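PDB 3RMG: octaprenyl-diphosphate synthase from Bacteroides thetaiotaomicron, which probably joins isoprenoid units into longer prenyl diphosphates with the help of magnesium, as other members of the FPP/GGPP synthase family do. Local coordinates for residues 53-58 against 67-72; 59-64 against 196-201; 77-82 against 139-144; 48-53 against 208-213; 214-219 against 282-287. All blocks are in the same frame, centred on the assembly; numbering follows the deposited sequence.

Interaction 1. Residues 53-58 against 67-72; sequences ILVLLV and PATLHA
Thr69 OG1 is gripped twice, by a hydrogen bond with Ser188 OG and by one from Thr66 N. The hydroxyl is therefore occupied outside the contact, and the methyl branch of Thr69 does the touching. OG1 lies beside the backbone N (chi1 -54°), which puts CG2 anti to that N and facing helix 50-62. Thr69 CG2 lies 3.7 Å from Val55 CG1, and the two side chains lie alongside with their ends running opposite ways. Val55 CG1 also comes within 3.9 Å of Thr69 O. Next to this pair, Leu56 reaches over with one methyl. Leu56 CD2 is 4.2 Å from Thr69 CG2 and 4.1 Å from Leu70 CD2. Leu70 starts out pointing away from the partner helix, and only its end turns back to meet Leu56. No hydrogen bond crosses the contact. The two segments run antiparallel at 155°, with their axes 9.9 Å apart. Residues 53-74 are predicted to form one membrane-spanning helix, but here they make two helices of a hairpin. Helix 14-23 covers Leu56 and Leu70 through Leu17 and Leu23, while helix 174-188 packs on Val55 through Cys181 and Ala185.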
# COMPACT_ATOMS: atom_id res chain seq x y z
N ILE A 53 -17.71 -1.74 15.16
CA ILE A 53 -18.60 -1.49 16.30
C ILE A 53 -17.94 -0.53 17.31
O ILE A 53 -18.58 0.36 17.85
CB ILE A 53 -19.05 -2.78 16.99
CG1 ILE A 53 -20.12 -3.49 16.14
CG2 ILE A 53 -19.60 -2.49 18.36
CD1 ILE A 53 -20.30 -4.96 16.49
N LEU A 54 -16.64 -0.71 17.54
CA LEU A 54 -15.93 0.21 18.42
C LEU A 54 -15.96 1.66 17.88
O LEU A 54 -16.19 2.60 18.63
CB LEU A 54 -14.48 -0.24 18.60
CG LEU A 54 -13.67 0.51 19.64
CD1 LEU A 54 -14.42 0.46 20.97
CD2 LEU A 54 -12.26 -0.05 19.79
N VAL A 55 -15.70 1.83 16.59
CA VAL A 55 -15.68 3.17 16.02
C VAL A 55 -17.02 3.86 16.24
O VAL A 55 -17.07 5.01 16.65
CB VAL A 55 -15.38 3.14 14.50
CG1 VAL A 55 -15.51 4.55 13.91
CG2 VAL A 55 -13.99 2.53 14.22
N LEU A 56 -18.11 3.13 15.97
CA LEU A 56 -19.45 3.68 16.10
C LEU A 56 -19.78 4.00 17.55
O LEU A 56 -20.24 5.11 17.84
CB LEU A 56 -20.49 2.74 15.48
CG LEU A 56 -20.19 2.40 14.01
CD1 LEU A 56 -21.18 1.43 13.44
CD2 LEU A 56 -20.14 3.67 13.17
N LEU A 57 -19.53 3.05 18.46
CA LEU A 57 -19.85 3.32 19.86
C LEU A 57 -19.09 4.54 20.40
O LEU A 57 -19.69 5.40 21.05
CB LEU A 57 -19.65 2.10 20.76
CG LEU A 57 -20.57 0.88 20.56
CD1 LEU A 57 -20.09 -0.28 21.35
CD2 LEU A 57 -22.02 1.18 20.91
N VAL A 58 -17.78 4.61 20.14
CA VAL A 58 -16.97 5.74 20.66
C VAL A 58 -17.49 7.08 20.15
O VAL A 58 -17.56 8.05 20.89
CB VAL A 58 -15.46 5.60 20.30
CG1 VAL A 58 -14.70 6.94 20.51
CG2 VAL A 58 -14.84 4.54 21.13
N PRO A 67 -20.74 10.99 8.27
CA PRO A 67 -20.18 10.24 7.15
C PRO A 67 -18.65 10.11 7.28
O PRO A 67 -18.07 9.15 6.79
CB PRO A 67 -20.55 11.09 5.93
CG PRO A 67 -21.64 12.02 6.38
CD PRO A 67 -21.38 12.25 7.84
N ALA A 68 -18.02 11.07 7.95
CA ALA A 68 -16.59 10.96 8.29
C ALA A 68 -16.30 9.76 9.20
O ALA A 68 -15.26 9.11 9.06
CB ALA A 68 -16.08 12.26 8.92
N THR A 69 -17.20 9.48 10.14
CA THR A 69 -17.04 8.35 11.05
C THR A 69 -17.06 7.06 10.26
O THR A 69 -16.20 6.20 10.45
CB THR A 69 -18.19 8.28 12.08
OG1 THR A 69 -18.30 9.53 12.76
CG2 THR A 69 -17.93 7.20 13.10
N LEU A 70 -18.04 6.93 9.38
CA LEU A 70 -18.11 5.77 8.50
C LEU A 70 -16.89 5.61 7.60
O LEU A 70 -16.38 4.50 7.46
CB LEU A 70 -19.38 5.81 7.64
CG LEU A 70 -20.65 6.04 8.48
CD1 LEU A 70 -21.84 6.37 7.58
CD2 LEU A 70 -20.92 4.83 9.35
N HIS A 71 -16.40 6.70 7.00
CA HIS A 71 -15.20 6.58 6.14
C HIS A 71 -13.96 6.18 6.96
O HIS A 71 -13.17 5.33 6.55
CB HIS A 71 -14.94 7.84 5.31
CG HIS A 71 -15.83 7.95 4.11
ND1 HIS A 71 -15.80 7.03 3.08
CD2 HIS A 71 -16.80 8.85 3.79
CE1 HIS A 71 -16.71 7.37 2.17
NE2 HIS A 71 -17.32 8.47 2.57
N ALA A 72 -13.81 6.79 8.14
CA ALA A 72 -12.76 6.37 9.06
C ALA A 72 -12.80 4.86 9.29
O ALA A 72 -11.81 4.16 9.12
CB ALA A 72 -12.87 7.10 10.37

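Interaction 2. Residues 59-64 against 196-201; sequences ARLYGA and VAFARL
Tyr62 and Phe198 bury the most surface here. The phenol oxygen leads the approach: Tyr62 OH lies 3.3 Å from Phe198 CD1 and 3.7 Å from Phe198 CE1. It meets the Phe198 ring obliquely, and the two side chains cross rather than stack. No hydrogen bond joins the segments; the hydroxyl oxygen meets the ring carbons by packing. Tyr62 OH also stands 4.4 Å from Ala199 CB, a small side chain next to the ring. The first torsion of Phe198 (chi1 161°) swings the ring out from helix 193-217 toward the end of helix 50-62. Leu61 adds a looser apolar contact, with CD1 4.4 Å from Phe198 CE1. Within its own segment, Leu61 CB sits 4.1 Å above the plane of the Tyr62 ring, over its centre. The contact ties the C-terminal part of helix 50-62 to the N-terminal part of helix 193-217. Around it, Val189 and Val191 of the loop before helix 193-217 pack on Tyr62. Leu61 rests on Ile310 and Leu314 of helix 309-323, and Phe198 touches Leu301 of helix 283-302.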
# COMPACT_ATOMS: atom_id res chain seq x y z
N ALA A 59 -17.84 7.15 18.87
CA ALA A 59 -18.35 8.40 18.30
C ALA A 59 -19.65 8.79 18.99
O ALA A 59 -19.87 9.98 19.31
CB ALA A 59 -18.55 8.28 16.79
N ARG A 60 -20.48 7.80 19.26
CA ARG A 60 -21.76 8.04 19.92
C ARG A 60 -21.60 8.48 21.37
O ARG A 60 -22.52 9.06 21.96
CB ARG A 60 -22.69 6.82 19.79
CG ARG A 60 -23.31 6.67 18.38
CD ARG A 60 -24.39 7.72 18.08
NE ARG A 60 -25.48 7.64 19.04
CZ ARG A 60 -26.46 6.75 18.97
NH1 ARG A 60 -26.51 5.88 17.97
NH2 ARG A 60 -27.41 6.74 19.90
N LEU A 61 -20.42 8.26 21.96
CA LEU A 61 -20.15 8.89 23.26
C LEU A 61 -20.24 10.41 23.15
O LEU A 61 -20.63 11.07 24.10
CB LEU A 61 -18.78 8.50 23.81
CG LEU A 61 -18.60 7.11 24.40
CD1 LEU A 61 -17.16 6.91 24.81
CD2 LEU A 61 -19.55 6.92 25.58
N TYR A 62 -19.88 10.95 21.99
CA TYR A 62 -19.73 12.41 21.84
C TYR A 62 -20.82 13.07 21.01
O TYR A 62 -21.14 14.24 21.23
CB TYR A 62 -18.37 12.73 21.24
CG TYR A 62 -17.26 12.13 22.03
CD1 TYR A 62 -17.02 12.55 23.34
CD2 TYR A 62 -16.45 11.14 21.50
CE1 TYR A 62 -16.01 12.00 24.09
CE2 TYR A 62 -15.43 10.58 22.23
CZ TYR A 62 -15.21 11.01 23.53
OH TYR A 62 -14.20 10.45 24.28
N GLY A 63 -21.36 12.35 20.04
CA GLY A 63 -22.36 12.93 19.16
C GLY A 63 -23.00 11.92 18.23
O GLY A 63 -23.03 10.73 18.51
N ALA A 64 -23.53 12.42 17.13
CA ALA A 64 -24.12 11.54 16.14
C ALA A 64 -23.01 11.12 15.19
O ALA A 64 -22.05 11.85 14.97
CB ALA A 64 -25.23 12.25 15.38
N VAL A 196 -10.18 12.94 22.42
CA VAL A 196 -9.45 12.14 21.44
C VAL A 196 -8.38 11.30 22.14
O VAL A 196 -8.24 10.11 21.86
CB VAL A 196 -8.80 13.05 20.36
CG1 VAL A 196 -7.82 12.29 19.54
CG2 VAL A 196 -9.88 13.66 19.47
N ALA A 197 -7.65 11.91 23.07
CA ALA A 197 -6.64 11.18 23.84
C ALA A 197 -7.29 10.13 24.73
O ALA A 197 -6.78 9.01 24.90
CB ALA A 197 -5.78 12.15 24.69
N PHE A 198 -8.43 10.49 25.30
CA PHE A 198 -9.18 9.54 26.12
C PHE A 198 -9.63 8.33 25.29
O PHE A 198 -9.55 7.19 25.75
CB PHE A 198 -10.36 10.26 26.76
CG PHE A 198 -11.45 9.35 27.26
CD1 PHE A 198 -12.28 8.69 26.36
CD2 PHE A 198 -11.69 9.22 28.63
CE1 PHE A 198 -13.32 7.87 26.82
CE2 PHE A 198 -12.72 8.41 29.08
CZ PHE A 198 -13.54 7.73 28.17
N ALA A 199 -10.09 8.58 24.07
CA ALA A 199 -10.60 7.52 23.20
C ALA A 199 -9.47 6.60 22.77
O ALA A 199 -9.63 5.36 22.76
CB ALA A 199 -11.29 8.12 21.97
N ARG A 200 -8.33 7.20 22.42
CA ARG A 200 -7.14 6.42 22.03
C ARG A 200 -6.70 5.43 23.11
O ARG A 200 -6.51 4.24 22.84
CB ARG A 200 -5.97 7.34 21.65
CG ARG A 200 -4.79 6.61 20.92
CD ARG A 200 -3.42 7.21 21.29
NE ARG A 200 -3.12 6.97 22.71
CZ ARG A 200 -2.53 5.87 23.18
NH1 ARG A 200 -2.15 4.91 22.34
NH2 ARG A 200 -2.33 5.72 24.48
N LEU A 201 -6.52 5.91 24.34
CA LEU A 201 -6.19 5.02 25.45
C LEU A 201 -7.22 3.90 25.66
O LEU A 201 -6.88 2.72 25.80
CB LEU A 201 -6.06 5.83 26.72
CG LEU A 201 -5.48 5.13 27.93
CD1 LEU A 201 -4.16 4.46 27.55
CD2 LEU A 201 -5.30 6.13 29.09

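Interaction 3. Residues 77-82 against 139-144; sequences ELLHTA and SSLGQK
Helices 67-90 and 132-154 of the all-helical prenyltransferase bundle meet where Leu79 packs on Leu141 and Gly142. The backbones come closest at Leu79 and Gly142, whose CA atoms are 7.3 Å apart. Leu79 points at the partner helix. Its CD2 methyl makes the contact, 3.6 Å from Leu141 CD2 and 4.0 Å from Leu141 CG. The two leucines cross at a slant. Beside them, Gly142 offers bare backbone, and Leu79 CD2 lies 4.1 Å from Gly142 N. One leucine thus packs on a side chain and on the main chain of the next residue at once. In this family the helix corresponding to 67-90 carries the first aspartate-rich motif near its C-terminal end, so Leu79 belongs to the body of a helix that leads toward the likely metal site. Leu119 of helix 102-128 also touches Leu79, and Ala176 and Ala180 of helix 174-188 pack on Leu141. Helix 132-154 turns another side to the dimer interface. There Gln143 OE1 hydrogen-bonds Thr121 OG1 of the second subunit, and Val124 of the second subunit packs on Ser139 and Gln143.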
# COMPACT_ATOMS: atom_id res chain seq x y z
N GLU A 77 -10.57 -0.39 8.61
CA GLU A 77 -10.87 -1.78 8.32
C GLU A 77 -10.19 -2.27 7.03
O GLU A 77 -9.73 -3.41 6.94
CB GLU A 77 -12.38 -1.99 8.27
CG GLU A 77 -12.81 -3.45 8.41
CD GLU A 77 -12.63 -3.98 9.83
OE1 GLU A 77 -12.23 -3.20 10.72
OE2 GLU A 77 -12.90 -5.18 10.05
N LEU A 78 -10.13 -1.41 6.02
CA LEU A 78 -9.41 -1.75 4.80
C LEU A 78 -7.91 -1.92 5.05
O LEU A 78 -7.27 -2.83 4.50
CB LEU A 78 -9.65 -0.69 3.72
CG LEU A 78 -11.09 -0.62 3.21
CD1 LEU A 78 -11.27 0.52 2.22
CD2 LEU A 78 -11.48 -1.95 2.61
N LEU A 79 -7.34 -1.03 5.86
CA LEU A 79 -5.91 -1.10 6.18
C LEU A 79 -5.58 -2.43 6.85
O LEU A 79 -4.59 -3.09 6.52
CB LEU A 79 -5.51 0.07 7.09
CG LEU A 79 -4.09 0.07 7.67
CD1 LEU A 79 -3.08 -0.03 6.56
CD2 LEU A 79 -3.86 1.33 8.47
N HIS A 80 -6.42 -2.83 7.81
CA HIS A 80 -6.27 -4.09 8.51
C HIS A 80 -6.39 -5.26 7.53
O HIS A 80 -5.54 -6.15 7.50
CB HIS A 80 -7.35 -4.20 9.57
CG HIS A 80 -7.40 -5.54 10.24
ND1 HIS A 80 -6.31 -6.10 10.86
CD2 HIS A 80 -8.43 -6.41 10.41
CE1 HIS A 80 -6.66 -7.27 11.38
NE2 HIS A 80 -7.94 -7.47 11.12
N THR A 81 -7.44 -5.25 6.73
CA THR A 81 -7.62 -6.31 5.76
C THR A 81 -6.43 -6.43 4.84
O THR A 81 -5.97 -7.54 4.55
CB THR A 81 -8.87 -6.10 4.89
OG1 THR A 81 -9.95 -5.63 5.71
CG2 THR A 81 -9.26 -7.40 4.21
N ALA A 82 -5.91 -5.30 4.37
CA ALA A 82 -4.78 -5.33 3.45
C ALA A 82 -3.54 -5.97 4.06
O ALA A 82 -2.81 -6.70 3.39
CB ALA A 82 -4.47 -3.93 2.92
N SER A 139 -2.50 7.38 7.78
CA SER A 139 -1.27 7.22 7.03
C SER A 139 -0.13 6.85 7.99
O SER A 139 0.59 5.88 7.75
CB SER A 139 -0.95 8.43 6.13
OG SER A 139 -0.66 9.61 6.87
N SER A 140 0.03 7.60 9.08
CA SER A 140 1.14 7.28 9.99
C SER A 140 1.00 5.87 10.55
O SER A 140 1.99 5.17 10.74
CB SER A 140 1.29 8.31 11.10
OG SER A 140 0.18 8.27 11.96
N LEU A 141 -0.23 5.44 10.81
CA LEU A 141 -0.45 4.07 11.27
C LEU A 141 0.02 3.09 10.22
O LEU A 141 0.65 2.09 10.53
CB LEU A 141 -1.93 3.82 11.59
CG LEU A 141 -2.25 2.38 12.00
CD1 LEU A 141 -1.66 2.12 13.36
CD2 LEU A 141 -3.75 2.10 12.01
N GLY A 142 -0.31 3.37 8.96
CA GLY A 142 0.16 2.54 7.86
C GLY A 142 1.68 2.40 7.96
O GLY A 142 2.23 1.30 7.86
N GLN A 143 2.35 3.53 8.15
CA GLN A 143 3.79 3.51 8.36
C GLN A 143 4.17 2.56 9.50
O GLN A 143 4.85 1.55 9.28
CB GLN A 143 4.31 4.91 8.67
CG GLN A 143 4.67 5.73 7.48
CD GLN A 143 5.79 6.70 7.78
OE1 GLN A 143 6.74 6.84 7.01
NE2 GLN A 143 5.69 7.36 8.93
N LYS A 144 3.72 2.87 10.71
CA LYS A 144 4.03 2.05 11.89
C LYS A 144 3.92 0.55 11.63
O LYS A 144 4.89 -0.18 11.82
CB LYS A 144 3.15 2.43 13.08
CG LYS A 144 3.39 1.55 14.31
CD LYS A 144 2.34 1.77 15.41
CE LYS A 144 2.48 3.15 16.05
NZ LYS A 144 1.18 3.65 16.60

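Interaction 4. Residues 48-53 against 208-213; sequences KMMRPI and ICFQIK
The backbones of the two segments stay well apart: Met50 and Phe210, the closest pair, have their CA atoms 9.8 Å from each other. Met49 is the N-cap, and helix 50-62 starts at Met50. Side chains span the distance. With chi1 at -169°, Phe210 holds its ring trans to the main-chain nitrogen and sends it out from helix 193-217 toward both Met50 and Arg51. Met50 touches it with the middle of its chain, CG lying 3.7 Å from Phe210 CE1. At the other meta carbon, Arg51 NH2 is 4.3 Å from Phe210 CE2. The guanidinium is neither squarely over the ring nor at its rim, and the contact is a long one. Phe178 of helix 174-188 meets the Phe210 ring with the planes at about 40° and also touches Arg51. Met50 O accepts a hydrogen bond from Tyr317 OH. No hydrogen bond crosses between the segments. The contact is apolar at Met50 and long at Arg51, and the guanidinium hydrogens are not bonded to Phe210. In relatives, the lysine and arginine of the corresponding Gly-Lys-x-x-Arg-Pro motif bind the diphosphate of isopentenyl diphosphate. Lys48 and Arg51 fall at these positions and probably act likewise, with Phe210 and Phe178 packing beside the arginine.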
# COMPACT_ATOMS: atom_id res chain seq x y z
N LYS A 48 -17.83 -11.03 12.45
CA LYS A 48 -18.15 -9.99 13.42
C LYS A 48 -17.28 -8.74 13.23
O LYS A 48 -16.06 -8.84 13.05
CB LYS A 48 -18.05 -10.52 14.86
CG LYS A 48 -19.26 -11.33 15.29
CD LYS A 48 -19.29 -11.55 16.80
CE LYS A 48 -20.66 -12.06 17.25
NZ LYS A 48 -20.70 -12.39 18.71
N MET A 49 -17.91 -7.58 13.28
CA MET A 49 -17.22 -6.32 13.02
C MET A 49 -16.76 -5.69 14.32
O MET A 49 -17.23 -4.62 14.69
CB MET A 49 -18.15 -5.37 12.28
CG MET A 49 -18.56 -5.85 10.90
SD MET A 49 -20.31 -5.61 10.60
CE MET A 49 -21.03 -6.63 11.89
N MET A 50 -15.84 -6.35 15.00
CA MET A 50 -15.37 -5.91 16.30
C MET A 50 -14.88 -4.46 16.29
O MET A 50 -15.20 -3.68 17.19
CB MET A 50 -14.27 -6.85 16.79
CG MET A 50 -14.50 -7.36 18.20
SD MET A 50 -16.08 -8.24 18.34
CE MET A 50 -15.86 -9.52 17.10
N ARG A 51 -14.11 -4.09 15.26
CA ARG A 51 -13.54 -2.74 15.21
C ARG A 51 -14.53 -1.67 14.74
O ARG A 51 -14.59 -0.60 15.33
CB ARG A 51 -12.26 -2.72 14.36
CG ARG A 51 -11.09 -3.46 14.98
CD ARG A 51 -10.00 -3.78 13.94
NE ARG A 51 -9.07 -4.76 14.47
CZ ARG A 51 -9.10 -6.06 14.20
NH1 ARG A 51 -10.01 -6.55 13.37
NH2 ARG A 51 -8.20 -6.87 14.75
N PRO A 52 -15.30 -1.95 13.67
CA PRO A 52 -16.35 -1.01 13.27
C PRO A 52 -17.34 -0.72 14.40
O PRO A 52 -17.74 0.42 14.58
CB PRO A 52 -17.02 -1.73 12.10
CG PRO A 52 -15.90 -2.48 11.48
CD PRO A 52 -15.12 -3.01 12.67
N ILE A 53 -17.71 -1.74 15.16
CA ILE A 53 -18.60 -1.49 16.30
C ILE A 53 -17.94 -0.53 17.31
O ILE A 53 -18.58 0.36 17.85
CB ILE A 53 -19.05 -2.78 16.99
CG1 ILE A 53 -20.12 -3.49 16.14
CG2 ILE A 53 -19.60 -2.49 18.36
CD1 ILE A 53 -20.30 -4.96 16.49
N ILE A 208 -5.45 -4.42 23.64
CA ILE A 208 -4.58 -5.31 24.42
C ILE A 208 -5.34 -6.51 25.01
O ILE A 208 -4.85 -7.64 24.94
CB ILE A 208 -3.82 -4.56 25.53
CG1 ILE A 208 -2.85 -3.55 24.91
CG2 ILE A 208 -3.04 -5.54 26.39
CD1 ILE A 208 -2.14 -2.65 25.95
N CYS A 209 -6.53 -6.29 25.58
CA CYS A 209 -7.34 -7.42 26.05
C CYS A 209 -7.62 -8.38 24.89
O CYS A 209 -7.50 -9.59 25.01
CB CYS A 209 -8.68 -6.94 26.62
SG CYS A 209 -8.57 -5.97 28.11
N PHE A 210 -8.02 -7.81 23.76
CA PHE A 210 -8.36 -8.58 22.59
C PHE A 210 -7.19 -9.46 22.16
O PHE A 210 -7.35 -10.66 21.94
CB PHE A 210 -8.77 -7.63 21.47
CG PHE A 210 -9.41 -8.31 20.30
CD1 PHE A 210 -10.78 -8.53 20.26
CD2 PHE A 210 -8.63 -8.75 19.23
CE1 PHE A 210 -11.37 -9.16 19.17
CE2 PHE A 210 -9.22 -9.38 18.13
CZ PHE A 210 -10.59 -9.59 18.11
N GLN A 211 -6.00 -8.86 22.04
CA GLN A 211 -4.82 -9.58 21.55
C GLN A 211 -4.39 -10.70 22.49
O GLN A 211 -4.05 -11.79 22.04
CB GLN A 211 -3.65 -8.63 21.34
CG GLN A 211 -2.49 -9.31 20.65
CD GLN A 211 -2.94 -10.03 19.40
OE1 GLN A 211 -3.43 -9.41 18.46
NE2 GLN A 211 -2.79 -11.35 19.39
N ILE A 212 -4.38 -10.43 23.79
CA ILE A 212 -4.03 -11.42 24.78
C ILE A 212 -5.05 -12.56 24.77
O ILE A 212 -4.68 -13.74 24.86
CB ILE A 212 -3.96 -10.81 26.18
CG1 ILE A 212 -2.73 -9.90 26.31
CG2 ILE A 212 -3.88 -11.88 27.23
CD1 ILE A 212 -2.72 -9.09 27.63
N LYS A 213 -6.33 -12.22 24.66
CA LYS A 213 -7.37 -13.24 24.50
C LYS A 213 -7.05 -14.19 23.36
O LYS A 213 -7.11 -15.40 23.52
CB LYS A 213 -8.73 -12.59 24.25
CG LYS A 213 -9.57 -12.39 25.50
CD LYS A 213 -10.36 -13.64 25.86
CE LYS A 213 -9.49 -14.67 26.57
NZ LYS A 213 -10.30 -15.76 27.20

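Interaction 5. Residues 214-219 against 282-287; sequences DDIFDY and GGIEYA
Ile284 is the bump of this contact, and it lies against Ile216 and Tyr219, three residues apart on the other segment. Its two branches share the work. Ile284 CG2 faces Ile216 CG2 at 4.4 Å, and Ile284 CD1 comes up to the Tyr219 ring obliquely, 4.2 Å from Tyr219 CG. Ile216 is a bump in return. Its long branch extends (chi2 164°) toward the low spot made by Ala287, where Ile216 CD1 is 3.5 Å and Ile216 CG1 3.8 Å from Ala287 CB. The CA atoms of Ile216 and Ile284 are 6.9 Å apart, close to the start of helix 283-302, which Gly282 caps. Asp214, Asp215 and Asp218 spell the second aspartate-rich motif of the family, which binds magnesium in relatives, and Ile216 is an apolar residue within it. The Tyr219 hydroxyl hydrogen-bonds Thr239 OG1 and Ala242 N. Pro241 of helix 240-249 packs on Tyr219, Ile284 and Ala287, and Ile275 of helix 268-280 touches Tyr219. Farther along helix 283-302, Cys288 and Ile291 pack on Ile216.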
# COMPACT_ATOMS: atom_id res chain seq x y z
N ASP A 214 -6.72 -13.64 22.20
CA ASP A 214 -6.37 -14.44 21.05
C ASP A 214 -5.15 -15.32 21.27
O ASP A 214 -5.11 -16.45 20.79
CB ASP A 214 -6.11 -13.54 19.83
CG ASP A 214 -7.26 -13.55 18.86
OD1 ASP A 214 -8.26 -14.25 19.12
OD2 ASP A 214 -7.15 -12.86 17.82
N ASP A 215 -4.14 -14.79 21.97
CA ASP A 215 -2.92 -15.55 22.22
C ASP A 215 -3.21 -16.79 23.07
O ASP A 215 -2.61 -17.84 22.89
CB ASP A 215 -1.87 -14.67 22.91
CG ASP A 215 -1.28 -13.63 21.98
OD1 ASP A 215 -1.57 -13.67 20.76
OD2 ASP A 215 -0.51 -12.78 22.47
N ILE A 216 -4.14 -16.65 24.01
CA ILE A 216 -4.55 -17.77 24.85
C ILE A 216 -5.20 -18.88 24.02
O ILE A 216 -4.88 -20.05 24.18
CB ILE A 216 -5.51 -17.30 25.94
CG1 ILE A 216 -4.72 -16.64 27.08
CG2 ILE A 216 -6.33 -18.48 26.47
CD1 ILE A 216 -5.56 -15.81 28.02
N PHE A 217 -6.10 -18.51 23.12
CA PHE A 217 -6.74 -19.48 22.24
C PHE A 217 -5.74 -20.45 21.61
O PHE A 217 -6.05 -21.62 21.44
CB PHE A 217 -7.53 -18.78 21.13
CG PHE A 217 -8.75 -18.06 21.62
CD1 PHE A 217 -9.27 -16.99 20.90
CD2 PHE A 217 -9.37 -18.44 22.80
CE1 PHE A 217 -10.39 -16.32 21.35
CE2 PHE A 217 -10.49 -17.78 23.25
CZ PHE A 217 -11.01 -16.71 22.52
N ASP A 218 -4.56 -19.96 21.27
CA ASP A 218 -3.57 -20.80 20.58
C ASP A 218 -3.11 -22.00 21.41
O ASP A 218 -2.62 -22.99 20.87
CB ASP A 218 -2.36 -19.97 20.19
CG ASP A 218 -1.54 -20.63 19.11
OD1 ASP A 218 -0.32 -20.77 19.29
OD2 ASP A 218 -2.13 -21.01 18.07
N TYR A 219 -3.26 -21.92 22.72
CA TYR A 219 -2.90 -23.02 23.61
C TYR A 219 -4.02 -24.07 23.71
O TYR A 219 -4.06 -24.85 24.66
CB TYR A 219 -2.57 -22.47 25.00
CG TYR A 219 -1.38 -21.53 25.04
CD1 TYR A 219 -0.20 -21.91 25.66
CD2 TYR A 219 -1.43 -20.28 24.44
CE1 TYR A 219 0.90 -21.06 25.70
CE2 TYR A 219 -0.33 -19.43 24.46
CZ TYR A 219 0.83 -19.83 25.10
OH TYR A 219 1.93 -19.00 25.14
N GLY A 282 0.60 -22.50 35.31
CA GLY A 282 -0.20 -21.28 35.55
C GLY A 282 -0.05 -20.16 34.53
O GLY A 282 -0.29 -18.99 34.85
N GLY A 283 0.35 -20.50 33.31
CA GLY A 283 0.50 -19.51 32.25
C GLY A 283 -0.83 -18.88 31.86
O GLY A 283 -0.91 -17.67 31.64
N ILE A 284 -1.87 -19.70 31.79
CA ILE A 284 -3.18 -19.21 31.42
C ILE A 284 -3.79 -18.33 32.51
O ILE A 284 -4.14 -17.18 32.27
CB ILE A 284 -4.15 -20.35 31.09
CG1 ILE A 284 -3.51 -21.32 30.08
CG2 ILE A 284 -5.46 -19.80 30.56
CD1 ILE A 284 -3.10 -20.67 28.78
N GLU A 285 -3.92 -18.87 33.72
CA GLU A 285 -4.50 -18.13 34.83
C GLU A 285 -3.89 -16.74 34.92
O GLU A 285 -4.56 -15.78 35.29
CB GLU A 285 -4.31 -18.87 36.16
CG GLU A 285 -4.96 -20.26 36.21
CD GLU A 285 -4.28 -21.27 35.28
OE1 GLU A 285 -3.03 -21.28 35.21
OE2 GLU A 285 -5.00 -22.05 34.63
N TYR A 286 -2.62 -16.63 34.57
CA TYR A 286 -1.92 -15.36 34.67
C TYR A 286 -2.23 -14.42 33.50
O TYR A 286 -2.29 -13.20 33.68
CB TYR A 286 -0.42 -15.60 34.73
CG TYR A 286 0.39 -14.33 34.61
CD1 TYR A 286 0.50 -13.44 35.68
CD2 TYR A 286 1.04 -14.02 33.42
CE1 TYR A 286 1.25 -12.27 35.56
CE2 TYR A 286 1.80 -12.86 33.30
CZ TYR A 286 1.90 -11.99 34.37
OH TYR A 286 2.66 -10.85 34.23
N ALA A 287 -2.40 -14.99 32.32
CA ALA A 287 -2.74 -14.22 31.15
C ALA A 287 -4.15 -13.66 31.36
O ALA A 287 -4.40 -12.47 31.11
CB ALA A 287 -2.68 -15.08 29.90

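In the fold
Helix 50-62 takes part in interactions 1, 2 and 4, and helix 193-217 in interactions 2, 4 and 5. These two helices therefore meet twice, in contacts whose centres are 17 Å apart. Interactions 1 and 2 touch, with Val58 CG1 3.9 Å from Ala199 CB. Interactions 3 and 4 also touch, His80 NE2 lying 3.2 Å from Arg51 NH1. Interaction 5 adjoins interaction 4, its centre 16 Å away. Interaction 4 is the most central, about 6 Å from the centre of the chain. Interactions 1 and 5 lie on opposite sides of that centre, about 31 Å apart. By family analogy, interactions 4 and 5 border the active site, at the probable diphosphate-binding and magnesium-binding motifs.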